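Local coordinates for bromodomain factor 2 protein (Trypanosoma cruzi, PDB 6NIM) that probably reads acetylated lysines, such as those of histone tails, through its bromodomain, at residues K30-P35 and H94-S99; Y50-S55 and V76-A81; H21-K26 and L105-Q110; R15-V20 and G60-K65. All blocks are in the same frame, centred on the assembly; numbering follows the deposited sequence.

Contact 1 of 4, residues K30-P35 and H94-S99; sequences KMFHHP and HQQALS. With SO4 (sulfate ion), chain D.
Met31 and Phe32 reach from a loop to helix 94-99, where Gln96 and Ala97 receive them. The Met31 chain runs past that of Gln96 in the opposite direction, with Met31 CG 3.6 Å and Met31 SD 3.7 Å from Gln96 NE2, and Met31 CE lies 4.4 Å from Ala97 CB. CG of Met31 stands between its backbone N and carbonyl carbon (chi1 62°), which lays it over the centre of the Phe32 ring. Ala97 CA sits at the edge of that ring, 4.3 Å from Phe32 CZ, while Gln96 NE2 approaches Phe32 CE2 obliquely at 3.7 Å.

Hydrogen bonds fix the Gln96 amide from outside the two segments: NE2 gives to Asp27 and OE1 takes the N-H of Leu29. Asp27 also accepts from the backbone N of Met31 and of Phe32, so one carboxylate holds both the turn and the amide.

Further along the segment, at His33 and His34, a sulfate ion, probably from the crystallisation liquor, lies at the edges of the two imidazoles. His33 ND1 donates to its O2 (2.7 Å, 154°), and His34 NE2 adds a weak bond to the same oxygen (3.2 Å).

Phe32 also packs on Leu54 of helix 54-62, on Met79 and Ala83 of helix 69-86, and on Phe100 further along helix 92-110.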
loop_
_atom_site.group_PDB
_atom_site.type_symbol
_atom_site.label_atom_id
_atom_site.label_comp_id
_atom_site.label_asym_id
_atom_site.label_seq_id
_atom_site.Cartn_x
_atom_site.Cartn_y
_atom_site.Cartn_z
ATOM N N LYS A 30 -10.660 0.956 -19.663
ATOM C CA LYS A 30 -10.812 2.345 -19.165
ATOM C C LYS A 30 -11.290 2.354 -17.701
ATOM O O LYS A 30 -12.042 3.267 -17.286
ATOM C CB LYS A 30 -11.762 3.094 -20.098
ATOM C CG LYS A 30 -11.349 3.068 -21.556
ATOM C CD LYS A 30 -12.198 4.006 -22.396
ATOM C CE LYS A 30 -11.985 3.776 -23.872
ATOM N NZ LYS A 30 -10.606 4.130 -24.271
ATOM N N MET A 31 -10.861 1.371 -16.917
ATOM C CA MET A 31 -11.361 1.166 -15.542
ATOM C C MET A 31 -10.569 2.045 -14.559
ATOM O O MET A 31 -10.967 2.163 -13.395
ATOM C CB MET A 31 -11.244 -0.316 -15.168
ATOM C CG MET A 31 -9.829 -0.815 -15.161
ATOM S SD MET A 31 -9.708 -2.581 -14.773
ATOM C CE MET A 31 -10.048 -2.563 -13.011
ATOM N N PHE A 32 -9.485 2.671 -15.020
ATOM C CA PHE A 32 -8.592 3.507 -14.183
ATOM C C PHE A 32 -8.595 4.973 -14.660
ATOM O O PHE A 32 -7.838 5.778 -14.101
ATOM C CB PHE A 32 -7.159 2.971 -14.248
ATOM C CG PHE A 32 -6.933 1.573 -13.728
ATOM C CD1 PHE A 32 -7.324 1.204 -12.447
ATOM C CD2 PHE A 32 -6.315 0.626 -14.534
ATOM C CE1 PHE A 32 -7.087 -0.076 -11.976
ATOM C CE2 PHE A 32 -6.065 -0.649 -14.053
ATOM C CZ PHE A 32 -6.454 -0.999 -12.784
ATOM N N HIS A 33 -9.387 5.329 -15.668
ATOM C CA HIS A 33 -9.283 6.679 -16.276
ATOM C C HIS A 33 -9.842 7.737 -15.319
ATOM O O HIS A 33 -9.321 8.856 -15.337
ATOM C CB HIS A 33 -9.913 6.745 -17.675
ATOM C CG HIS A 33 -9.094 6.129 -18.751
ATOM N ND1 HIS A 33 -9.469 6.183 -20.084
ATOM C CD2 HIS A 33 -7.947 5.416 -18.706
ATOM C CE1 HIS A 33 -8.594 5.527 -20.814
ATOM N NE2 HIS A 33 -7.638 5.060 -19.992
ATOM N N HIS A 34 -10.914 7.438 -14.582
ATOM C CA HIS A 34 -11.717 8.458 -13.858
ATOM C C HIS A 34 -12.104 7.956 -12.476
ATOM O O HIS A 34 -12.177 6.748 -12.257
ATOM C CB HIS A 34 -12.941 8.847 -14.700
ATOM C CG HIS A 34 -12.551 9.470 -15.998
ATOM N ND1 HIS A 34 -12.020 10.756 -16.081
ATOM C CD2 HIS A 34 -12.609 8.999 -17.257
ATOM C CE1 HIS A 34 -11.735 11.019 -17.340
ATOM N NE2 HIS A 34 -12.106 9.971 -18.080
ATOM N N PRO A 35 -12.351 8.866 -11.508
ATOM C CA PRO A 35 -12.896 8.492 -10.205
ATOM C C PRO A 35 -14.187 7.676 -10.335
ATOM O O PRO A 35 -14.976 7.911 -11.236
ATOM C CB PRO A 35 -13.213 9.834 -9.509
ATOM C CG PRO A 35 -12.353 10.839 -10.225
ATOM C CD PRO A 35 -12.169 10.329 -11.629
ATOM N N HIS A 94 -10.928 -7.500 -12.584
ATOM C CA HIS A 94 -9.936 -8.072 -11.650
ATOM C C HIS A 94 -8.697 -8.539 -12.420
ATOM O O HIS A 94 -7.557 -8.340 -11.933
ATOM C CB HIS A 94 -10.561 -9.192 -10.835
ATOM C CG HIS A 94 -9.646 -9.757 -9.790
ATOM N ND1 HIS A 94 -9.734 -9.380 -8.468
ATOM C CD2 HIS A 94 -8.688 -10.709 -9.848
ATOM C CE1 HIS A 94 -8.862 -10.035 -7.754
ATOM N NE2 HIS A 94 -8.192 -10.879 -8.579
ATOM N N GLN A 95 -8.905 -9.147 -13.588
ATOM C CA GLN A 95 -7.801 -9.714 -14.380
ATOM C C GLN A 95 -6.935 -8.583 -14.947
ATOM O O GLN A 95 -5.734 -8.721 -14.891
ATOM C CB GLN A 95 -8.297 -10.602 -15.516
ATOM C CG GLN A 95 -7.159 -11.422 -16.098
ATOM C CD GLN A 95 -7.640 -12.398 -17.130
ATOM O OE1 GLN A 95 -7.576 -12.109 -18.324
ATOM N NE2 GLN A 95 -8.221 -13.496 -16.650
ATOM N N GLN A 96 -7.532 -7.496 -15.467
ATOM C CA GLN A 96 -6.714 -6.357 -15.955
ATOM C C GLN A 96 -5.896 -5.778 -14.791
ATOM O O GLN A 96 -4.736 -5.420 -14.991
ATOM C CB GLN A 96 -7.534 -5.268 -16.639
ATOM C CG GLN A 96 -6.611 -4.300 -17.379
ATOM C CD GLN A 96 -7.355 -3.126 -17.960
ATOM O OE1 GLN A 96 -8.050 -3.249 -18.963
ATOM N NE2 GLN A 96 -7.180 -1.976 -17.338
ATOM N N ALA A 97 -6.482 -5.731 -13.607
ATOM C CA ALA A 97 -5.786 -5.200 -12.418
ATOM C C ALA A 97 -4.633 -6.133 -12.044
ATOM O O ALA A 97 -3.586 -5.611 -11.649
ATOM C CB ALA A 97 -6.772 -5.010 -11.321
ATOM N N LEU A 98 -4.783 -7.448 -12.199
ATOM C CA LEU A 98 -3.661 -8.409 -11.969
ATOM C C LEU A 98 -2.523 -8.090 -12.921
ATOM O O LEU A 98 -1.363 -8.065 -12.501
ATOM C CB LEU A 98 -4.118 -9.851 -12.205
ATOM C CG LEU A 98 -4.860 -10.576 -11.088
ATOM C CD1 LEU A 98 -5.203 -11.979 -11.573
ATOM C CD2 LEU A 98 -4.035 -10.653 -9.798
ATOM N N SER A 99 -2.871 -7.864 -14.193
ATOM C CA SER A 99 -1.900 -7.547 -15.256
ATOM C C SER A 99 -1.187 -6.248 -14.859
ATOM O O SER A 99 0.064 -6.172 -14.902
ATOM C CB SER A 99 -2.602 -7.453 -16.583
ATOM O OG SER A 99 -1.729 -6.888 -17.518
HETATM S S SO4 D . -11.993 8.097 -21.603
HETATM O O1 SO4 D . -11.951 9.531 -21.598
HETATM O O2 SO4 D . -11.790 7.611 -20.264
HETATM O O3 SO4 D . -10.948 7.582 -22.475
HETATM O O4 SO4 D . -13.276 7.646 -22.071
#

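Contact 2 of 4, residues Y50-S55 and V76-A81; sequences YPVDLS and VAQMIA
Val52, in an extended piece of chain that leads into helix 54-62, passes Met79 of helix 69-86 with the two CA atoms 5.3 Å apart, and no hydrogen bond joins the segments. The closeness is spent on side chain against backbone in both directions. Val52 CG1, set between its own N and carbonyl carbon (chi1 59°), comes 3.4 Å from Met79 N, while Met79 CG lies 3.4 Å from Val52 O. Met79 then runs on and bends at its last torsion (chi3 74°). This carries its tip across the Leu54 side chain at about a right angle, with Met79 SD 3.8 Å from Leu54 CG and Met79 CE 3.8 Å from Leu54 CD2.

At the outer end the aliphatic part of Gln78 lies against Tyr50: Gln78 CG is 3.6 Å from Tyr50 O. The Gln78 amide plane is tilted 56° to the phenol ring, and its NE2 gives to Asn82, whose ND2 hydrogen-bonds Tyr50 O. Asp53 points away from helix 76-81 and is the N-cap of helix 54-62, taking a weak bond from Ser55 N on OD2 (2.9 Å) and hydrogen-bonding Thr56 OG1 through OD1.

Pro51-Val52-Asp53-Leu54 corresponds to the PMDL-like signature of bromodomains, where the long ZA loop ends, its last residues packed on helix B, and helix A begins.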
loop_
_atom_site.group_PDB
_atom_site.type_symbol
_atom_site.label_atom_id
_atom_site.label_comp_id
_atom_site.label_asym_id
_atom_site.label_seq_id
_atom_site.Cartn_x
_atom_site.Cartn_y
_atom_site.Cartn_z
ATOM N N TYR A 50 -9.428 4.530 0.095
ATOM C CA TYR A 50 -8.376 5.372 -0.525
ATOM C C TYR A 50 -8.562 5.374 -2.037
ATOM O O TYR A 50 -7.719 4.880 -2.779
ATOM C CB TYR A 50 -6.999 4.828 -0.167
ATOM C CG TYR A 50 -6.695 4.716 1.304
ATOM C CD1 TYR A 50 -6.782 5.816 2.145
ATOM C CD2 TYR A 50 -6.253 3.517 1.838
ATOM C CE1 TYR A 50 -6.459 5.719 3.489
ATOM C CE2 TYR A 50 -5.928 3.401 3.178
ATOM C CZ TYR A 50 -6.033 4.505 4.004
ATOM O OH TYR A 50 -5.700 4.373 5.322
ATOM N N PRO A 51 -9.681 5.914 -2.539
ATOM C CA PRO A 51 -9.916 5.967 -3.974
ATOM C C PRO A 51 -8.827 6.813 -4.646
ATOM O O PRO A 51 -8.393 7.796 -4.110
ATOM C CB PRO A 51 -11.298 6.618 -4.071
ATOM C CG PRO A 51 -11.338 7.489 -2.830
ATOM C CD PRO A 51 -10.742 6.589 -1.773
ATOM N N VAL A 52 -8.406 6.390 -5.826
ATOM C CA VAL A 52 -7.453 7.147 -6.675
ATOM C C VAL A 52 -7.589 6.589 -8.089
ATOM O O VAL A 52 -7.909 5.383 -8.257
ATOM C CB VAL A 52 -6.024 7.075 -6.113
ATOM C CG1 VAL A 52 -5.531 5.650 -6.002
ATOM C CG2 VAL A 52 -5.042 7.921 -6.916
ATOM N N ASP A 53 -7.357 7.430 -9.079
ATOM C CA ASP A 53 -7.525 7.071 -10.507
ATOM C C ASP A 53 -6.447 7.856 -11.280
ATOM O O ASP A 53 -5.842 8.771 -10.662
ATOM C CB ASP A 53 -8.923 7.395 -10.997
ATOM C CG ASP A 53 -9.120 8.893 -10.923
ATOM O OD1 ASP A 53 -9.353 9.381 -9.789
ATOM O OD2 ASP A 53 -8.896 9.530 -11.952
ATOM N N LEU A 54 -6.184 7.495 -12.543
ATOM C CA LEU A 54 -5.101 8.110 -13.356
ATOM C C LEU A 54 -5.344 9.618 -13.559
ATOM O O LEU A 54 -4.345 10.355 -13.583
ATOM C CB LEU A 54 -4.975 7.389 -14.699
ATOM C CG LEU A 54 -4.450 5.943 -14.608
ATOM C CD1 LEU A 54 -4.554 5.279 -15.979
ATOM C CD2 LEU A 54 -3.029 5.918 -14.074
ATOM N N SER A 55 -6.592 10.069 -13.693
ATOM C CA SER A 55 -6.896 11.515 -13.903
ATOM C C SER A 55 -6.500 12.275 -12.644
ATOM O O SER A 55 -5.808 13.313 -12.734
ATOM C CB SER A 55 -8.342 11.768 -14.278
ATOM O OG SER A 55 -8.575 11.361 -15.607
ATOM N N VAL A 76 -0.264 4.927 -7.890
ATOM C CA VAL A 76 -0.655 3.955 -8.941
ATOM C C VAL A 76 -0.866 2.579 -8.293
ATOM O O VAL A 76 -1.875 1.889 -8.596
ATOM C CB VAL A 76 0.424 3.907 -10.034
ATOM C CG1 VAL A 76 0.241 2.710 -10.945
ATOM C CG2 VAL A 76 0.445 5.198 -10.826
ATOM N N ALA A 77 0.028 2.171 -7.397
ATOM C CA ALA A 77 -0.124 0.870 -6.693
ATOM C C ALA A 77 -1.467 0.853 -5.946
ATOM O O ALA A 77 -2.235 -0.159 -5.998
ATOM C CB ALA A 77 1.058 0.667 -5.782
ATOM N N GLN A 78 -1.837 1.957 -5.283
ATOM C CA GLN A 78 -3.082 1.979 -4.473
ATOM C C GLN A 78 -4.282 1.849 -5.405
ATOM O O GLN A 78 -5.242 1.134 -5.078
ATOM C CB GLN A 78 -3.199 3.251 -3.620
ATOM C CG GLN A 78 -4.497 3.278 -2.826
ATOM C CD GLN A 78 -4.430 2.258 -1.732
ATOM O OE1 GLN A 78 -3.548 2.361 -0.885
ATOM N NE2 GLN A 78 -5.334 1.277 -1.755
ATOM N N MET A 79 -4.230 2.521 -6.548
ATOM C CA MET A 79 -5.265 2.433 -7.605
ATOM C C MET A 79 -5.448 0.972 -8.019
ATOM O O MET A 79 -6.594 0.502 -8.148
ATOM C CB MET A 79 -4.838 3.264 -8.816
ATOM C CG MET A 79 -5.844 3.241 -9.941
ATOM S SD MET A 79 -5.122 4.083 -11.370
ATOM C CE MET A 79 -3.942 2.876 -11.952
ATOM N N ILE A 80 -4.351 0.277 -8.266
ATOM C CA ILE A 80 -4.405 -1.146 -8.723
ATOM C C ILE A 80 -4.954 -1.997 -7.572
ATOM O O ILE A 80 -5.806 -2.852 -7.831
ATOM C CB ILE A 80 -3.010 -1.594 -9.200
ATOM C CG1 ILE A 80 -2.580 -0.793 -10.447
ATOM C CG2 ILE A 80 -2.980 -3.092 -9.446
ATOM C CD1 ILE A 80 -1.158 -0.955 -10.844
ATOM N N ALA A 81 -4.446 -1.820 -6.342
ATOM C CA ALA A 81 -4.909 -2.599 -5.162
ATOM C C ALA A 81 -6.421 -2.420 -4.997
ATOM O O ALA A 81 -7.126 -3.404 -4.725
ATOM C CB ALA A 81 -4.132 -2.168 -3.914
#

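Contact 3 of 4, residues H21-K26 and L105-Q110; sequences HQLWDK and LDVARQ
Val107 projects from helix 105-110 toward helix 21-26 and meets three of its side chains. From CB outward, Val107 CB is itself near Leu23 CD2, at 4.2 Å. The branch CG1, anti to the backbone N (chi1 179°), points at the other helix and makes the tightest approach, 3.5 Å to Gln22 CB, and also touches Leu23 CD2 at 4.1 Å. CG2 turns instead to Lys26, whose aliphatic chain lies alongside, heading the other way, and brings its CE to 4.0 Å.

These helices are the first and last of the left-handed four-helix bundle of a bromodomain, called Z and C in the family. The short axes stay 10.4 Å apart at closest, and their N-to-C directions differ by 131°, so the pair runs roughly antiparallel but well splayed. Helix 92-110 is kinked where the N atoms of Leu105 and Asp106 lack a bond to the preceding turn.

Beyond Lys26 CE the ammonium approaches the amide of Gln110 only loosely, NZ to OE1 4.3 Å, too far for a hydrogen bond. On the inner side Leu23 continues onto Val76 of helix 69-86 and Leu54 of helix 54-62, and Phe19, one turn earlier on helix 13-26, packs against Val107 and Ala108.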
loop_
_atom_site.group_PDB
_atom_site.type_symbol
_atom_site.label_atom_id
_atom_site.label_comp_id
_atom_site.label_asym_id
_atom_site.label_seq_id
_atom_site.Cartn_x
_atom_site.Cartn_y
_atom_site.Cartn_z
ATOM N N HIS A 21 0.521 8.392 -18.533
ATOM C CA HIS A 21 0.006 8.326 -19.922
ATOM C C HIS A 21 0.160 6.904 -20.488
ATOM O O HIS A 21 -0.752 6.435 -21.198
ATOM C CB HIS A 21 0.677 9.384 -20.818
ATOM C CG HIS A 21 0.105 9.363 -22.191
ATOM N ND1 HIS A 21 0.810 8.880 -23.269
ATOM C CD2 HIS A 21 -1.135 9.664 -22.627
ATOM C CE1 HIS A 21 0.044 8.952 -24.346
ATOM N NE2 HIS A 21 -1.175 9.400 -23.958
ATOM N N GLN A 22 1.265 6.220 -20.206
ATOM C CA GLN A 22 1.481 4.853 -20.747
ATOM C C GLN A 22 0.417 3.943 -20.134
ATOM O O GLN A 22 -0.132 3.117 -20.860
ATOM C CB GLN A 22 2.870 4.308 -20.413
ATOM C CG GLN A 22 4.019 4.954 -21.175
ATOM C CD GLN A 22 4.000 4.694 -22.665
ATOM O OE1 GLN A 22 3.890 3.558 -23.113
ATOM N NE2 GLN A 22 4.174 5.742 -23.460
ATOM N N LEU A 23 0.139 4.108 -18.825
ATOM C CA LEU A 23 -0.871 3.291 -18.105
ATOM C C LEU A 23 -2.257 3.605 -18.671
ATOM O O LEU A 23 -3.066 2.681 -18.797
ATOM C CB LEU A 23 -0.798 3.571 -16.595
ATOM C CG LEU A 23 0.487 3.110 -15.901
ATOM C CD1 LEU A 23 0.441 3.494 -14.438
ATOM C CD2 LEU A 23 0.738 1.602 -16.041
ATOM N N TRP A 24 -2.552 4.881 -18.918
ATOM C CA TRP A 24 -3.819 5.317 -19.538
ATOM C C TRP A 24 -4.082 4.524 -20.826
ATOM O O TRP A 24 -5.184 4.031 -20.985
ATOM C CB TRP A 24 -3.748 6.822 -19.797
ATOM C CG TRP A 24 -5.014 7.405 -20.323
ATOM C CD1 TRP A 24 -5.450 7.386 -21.616
ATOM C CD2 TRP A 24 -5.975 8.168 -19.572
ATOM N NE1 TRP A 24 -6.632 8.068 -21.714
ATOM C CE2 TRP A 24 -6.982 8.551 -20.484
ATOM C CE3 TRP A 24 -6.085 8.553 -18.227
ATOM C CZ2 TRP A 24 -8.101 9.279 -20.083
ATOM C CZ3 TRP A 24 -7.179 9.281 -17.839
ATOM C CH2 TRP A 24 -8.174 9.633 -18.754
ATOM N N ASP A 25 -3.090 4.434 -21.709
ATOM C CA ASP A 25 -3.212 3.831 -23.061
ATOM C C ASP A 25 -3.286 2.309 -22.939
ATOM O O ASP A 25 -3.938 1.675 -23.783
ATOM C CB ASP A 25 -2.063 4.264 -23.953
ATOM C CG ASP A 25 -2.201 5.686 -24.486
ATOM O OD1 ASP A 25 -3.274 6.257 -24.332
ATOM O OD2 ASP A 25 -1.218 6.210 -25.012
ATOM N N LYS A 26 -2.698 1.747 -21.889
ATOM C CA LYS A 26 -2.714 0.283 -21.671
ATOM C C LYS A 26 -3.984 -0.137 -20.940
ATOM O O LYS A 26 -4.198 -1.383 -20.820
ATOM C CB LYS A 26 -1.447 -0.144 -20.921
ATOM C CG LYS A 26 -0.200 -0.132 -21.792
ATOM C CD LYS A 26 1.070 -0.406 -21.005
ATOM C CE LYS A 26 2.303 0.246 -21.602
ATOM N NZ LYS A 26 2.920 -0.577 -22.672
ATOM N N LEU A 105 5.496 -1.408 -12.579
ATOM C CA LEU A 105 6.891 -1.007 -12.316
ATOM C C LEU A 105 7.712 -1.144 -13.604
ATOM O O LEU A 105 8.606 -0.329 -13.835
ATOM C CB LEU A 105 7.509 -1.877 -11.217
ATOM C CG LEU A 105 6.877 -1.750 -9.840
ATOM C CD1 LEU A 105 7.618 -2.672 -8.880
ATOM C CD2 LEU A 105 6.869 -0.317 -9.325
ATOM N N ASP A 106 7.397 -2.128 -14.429
ATOM C CA ASP A 106 8.070 -2.298 -15.739
ATOM C C ASP A 106 7.832 -1.037 -16.604
ATOM O O ASP A 106 8.789 -0.524 -17.231
ATOM C CB ASP A 106 7.545 -3.552 -16.433
ATOM C CG ASP A 106 8.430 -3.970 -17.589
ATOM O OD1 ASP A 106 9.622 -4.261 -17.321
ATOM O OD2 ASP A 106 7.953 -3.909 -18.758
ATOM N N VAL A 107 6.600 -0.553 -16.611
ATOM C CA VAL A 107 6.203 0.708 -17.313
ATOM C C VAL A 107 6.959 1.887 -16.708
ATOM O O VAL A 107 7.517 2.678 -17.489
ATOM C CB VAL A 107 4.679 0.941 -17.308
ATOM C CG1 VAL A 107 4.294 2.257 -18.001
ATOM C CG2 VAL A 107 3.999 -0.230 -18.013
ATOM N N ALA A 108 6.991 2.019 -15.373
ATOM C CA ALA A 108 7.751 3.100 -14.704
ATOM C C ALA A 108 9.184 3.091 -15.216
ATOM O O ALA A 108 9.704 4.154 -15.634
ATOM C CB ALA A 108 7.715 2.934 -13.219
ATOM N N ARG A 109 9.829 1.916 -15.244
ATOM C CA ARG A 109 11.219 1.797 -15.770
ATOM C C ARG A 109 11.303 2.204 -17.252
ATOM O O ARG A 109 12.299 2.874 -17.628
ATOM C CB ARG A 109 11.740 0.369 -15.608
ATOM C CG ARG A 109 12.037 -0.026 -14.165
ATOM C CD ARG A 109 12.412 -1.510 -14.154
ATOM N NE ARG A 109 12.736 -2.019 -12.815
ATOM C CZ ARG A 109 13.873 -1.765 -12.164
ATOM N NH1 ARG A 109 14.811 -1.013 -12.723
ATOM N NH2 ARG A 109 14.076 -2.259 -10.951
ATOM N N GLN A 110 10.327 1.811 -18.087
ATOM C CA GLN A 110 10.303 2.189 -19.522
ATOM C C GLN A 110 10.267 3.720 -19.641
ATOM O O GLN A 110 10.653 4.230 -20.687
ATOM C CB GLN A 110 9.097 1.624 -20.265
ATOM C CG GLN A 110 9.087 0.106 -20.379
ATOM C CD GLN A 110 7.834 -0.341 -21.079
ATOM O OE1 GLN A 110 6.736 0.081 -20.721
ATOM N NE2 GLN A 110 8.001 -1.144 -22.135
#

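Contact 4 of 4, residues R15-V20 and G60-K65; sequences RCLAFV and GIESGK
Ile61 carries this contact, its side chain packing from helix 54-62 on Cys16, Leu17 and Val20 of helix 15-20. Its CD1 lies 3.6 Å from Val20 CG2, 3.8 Å from Cys16 CB and 3.7 Å from the carbonyl oxygen Cys16 O. The second branch, CG2, serves Leu17, with Leu17 CG 3.8 Å away. The Leu17 and Val20 side chains each lie beside Ile61 and run counter to it. With CG1 anti to the carbonyl carbon (chi1 -61°) and CD1 extended beyond it, the long branch of Ile61 is laid between Cys16 and Val20, one helical turn apart. At the margin, Leu17 CD2 also touches the aliphatic part of Glu62, CG at 4.2 Å.

In the next shell, polar bonds gather at the end of helix 54-62. Glu62 turns its carboxylate to Arg58, a salt bridge within its own helix, and its carbonyl oxygen accepts from Lys13 NZ at the start of helix 13-26. The chain leaves helix 54-62 through a Schellman motif: Gly64, at positive phi (73°), bonds back by its N to Ile61 O (3.1 Å), and Lys65 N reaches Gly60 O weakly.

Around this pairing, helix 69-86 closes the inner side, its Val72 touching both Cys16 and Ile61, and Val20 continues the seam along helix 54-62 onto Ile57 and Leu54.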
loop_
_atom_site.group_PDB
_atom_site.type_symbol
_atom_site.label_atom_id
_atom_site.label_comp_id
_atom_site.label_asym_id
_atom_site.label_seq_id
_atom_site.Cartn_x
_atom_site.Cartn_y
_atom_site.Cartn_z
ATOM N N ARG A 15 8.554 12.653 -16.415
ATOM C CA ARG A 15 8.649 11.164 -16.438
ATOM C C ARG A 15 7.448 10.571 -15.698
ATOM O O ARG A 15 6.904 9.562 -16.164
ATOM C CB ARG A 15 9.964 10.707 -15.825
ATOM C CG ARG A 15 11.185 11.081 -16.644
ATOM C CD ARG A 15 12.378 10.725 -15.796
ATOM N NE ARG A 15 13.615 11.275 -16.280
ATOM C CZ ARG A 15 14.317 10.737 -17.255
ATOM N NH1 ARG A 15 13.848 9.668 -17.870
ATOM N NH2 ARG A 15 15.479 11.257 -17.616
ATOM N N CYS A 16 7.004 11.193 -14.611
ATOM C CA CYS A 16 5.787 10.712 -13.912
ATOM C C CYS A 16 4.562 10.854 -14.818
ATOM O O CYS A 16 3.686 9.990 -14.772
ATOM C CB CYS A 16 5.581 11.433 -12.591
ATOM S SG CYS A 16 6.779 10.926 -11.341
ATOM N N LEU A 17 4.404 11.979 -15.525
ATOM C CA LEU A 17 3.261 12.161 -16.437
ATOM C C LEU A 17 3.349 11.141 -17.574
ATOM O O LEU A 17 2.291 10.612 -17.958
ATOM C CB LEU A 17 3.220 13.605 -16.960
ATOM C CG LEU A 17 2.782 14.596 -15.889
ATOM C CD1 LEU A 17 3.085 16.034 -16.311
ATOM C CD2 LEU A 17 1.296 14.419 -15.568
ATOM N N ALA A 18 4.560 10.870 -18.081
ATOM C CA ALA A 18 4.747 9.899 -19.188
ATOM C C ALA A 18 4.271 8.536 -18.686
ATOM O O ALA A 18 3.581 7.793 -19.424
ATOM C CB ALA A 18 6.191 9.855 -19.621
ATOM N N PHE A 19 4.637 8.221 -17.444
ATOM C CA PHE A 19 4.268 6.947 -16.772
ATOM C C PHE A 19 2.746 6.817 -16.690
ATOM O O PHE A 19 2.188 5.804 -17.133
ATOM C CB PHE A 19 4.954 6.934 -15.404
ATOM C CG PHE A 19 4.502 5.905 -14.405
ATOM C CD1 PHE A 19 4.445 4.554 -14.730
ATOM C CD2 PHE A 19 4.238 6.280 -13.098
ATOM C CE1 PHE A 19 4.095 3.616 -13.769
ATOM C CE2 PHE A 19 3.871 5.334 -12.148
ATOM C CZ PHE A 19 3.846 3.995 -12.477
ATOM N N VAL A 20 2.062 7.862 -16.244
ATOM C CA VAL A 20 0.580 7.882 -16.131
ATOM C C VAL A 20 -0.015 7.710 -17.531
ATOM O O VAL A 20 -0.960 6.974 -17.669
ATOM C CB VAL A 20 0.102 9.164 -15.429
ATOM C CG1 VAL A 20 -1.390 9.377 -15.583
ATOM C CG2 VAL A 20 0.532 9.106 -13.976
ATOM N N GLY A 60 -2.412 15.538 -9.531
ATOM C CA GLY A 60 -1.543 15.604 -8.344
ATOM C C GLY A 60 -0.081 15.820 -8.729
ATOM O O GLY A 60 0.673 16.522 -8.003
ATOM N N ILE A 61 0.348 15.205 -9.822
ATOM C CA ILE A 61 1.708 15.453 -10.380
ATOM C C ILE A 61 1.731 16.908 -10.818
ATOM O O ILE A 61 2.687 17.593 -10.488
ATOM C CB ILE A 61 2.051 14.537 -11.569
ATOM C CG1 ILE A 61 2.045 13.054 -11.184
ATOM C CG2 ILE A 61 3.398 14.943 -12.180
ATOM C CD1 ILE A 61 1.836 12.085 -12.343
ATOM N N GLU A 62 0.760 17.307 -11.626
ATOM C CA GLU A 62 0.781 18.660 -12.261
ATOM C C GLU A 62 0.866 19.736 -11.174
ATOM O O GLU A 62 1.591 20.761 -11.358
ATOM C CB GLU A 62 -0.455 18.854 -13.140
ATOM C CG GLU A 62 -0.394 18.103 -14.465
ATOM C CD GLU A 62 -1.700 18.122 -15.240
ATOM O OE1 GLU A 62 -2.736 18.509 -14.656
ATOM O OE2 GLU A 62 -1.705 17.726 -16.411
ATOM N N SER A 63 0.138 19.542 -10.077
ATOM C CA SER A 63 0.000 20.547 -8.993
ATOM C C SER A 63 1.202 20.496 -8.049
ATOM O O SER A 63 1.290 21.359 -7.151
ATOM C CB SER A 63 -1.274 20.319 -8.227
ATOM O OG SER A 63 -1.171 19.108 -7.465
ATOM N N GLY A 64 2.044 19.479 -8.150
ATOM C CA GLY A 64 3.115 19.240 -7.171
ATOM C C GLY A 64 2.577 18.710 -5.855
ATOM O O GLY A 64 3.279 18.868 -4.831
ATOM N N LYS A 65 1.402 18.090 -5.849
ATOM C CA LYS A 65 0.863 17.448 -4.618
ATOM C C LYS A 65 1.843 16.339 -4.208
ATOM O O LYS A 65 2.224 16.299 -3.030
ATOM C CB LYS A 65 -0.573 16.970 -4.822
ATOM C CG LYS A 65 -1.218 16.286 -3.622
#

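Overall arrangement
Contacts 1 and 2 lie at the two ends of the ZA loop, with centres about 9 Å apart, and are tied by Phe32 O to Leu54 N (2.8 Å) and His33 O to Ser55 OG (2.6 Å), both probable hydrogen bonds. Contact 3 joins contact 1 through His33 NE2, 2.8 Å from Trp24 O, and the stacked rings of those residues. Phe19 links contact 4 to contacts 2 and 3, touching Val76 and Ala108. Contacts 1 and 4 do not touch, their centres about 19 Å apart on opposite sides of the chain's centre. Contact 1 adjoins Asn87, by family comparison probably the acetyl-lysine-binding asparagine, so contact 4 belongs to the far end of the bundle.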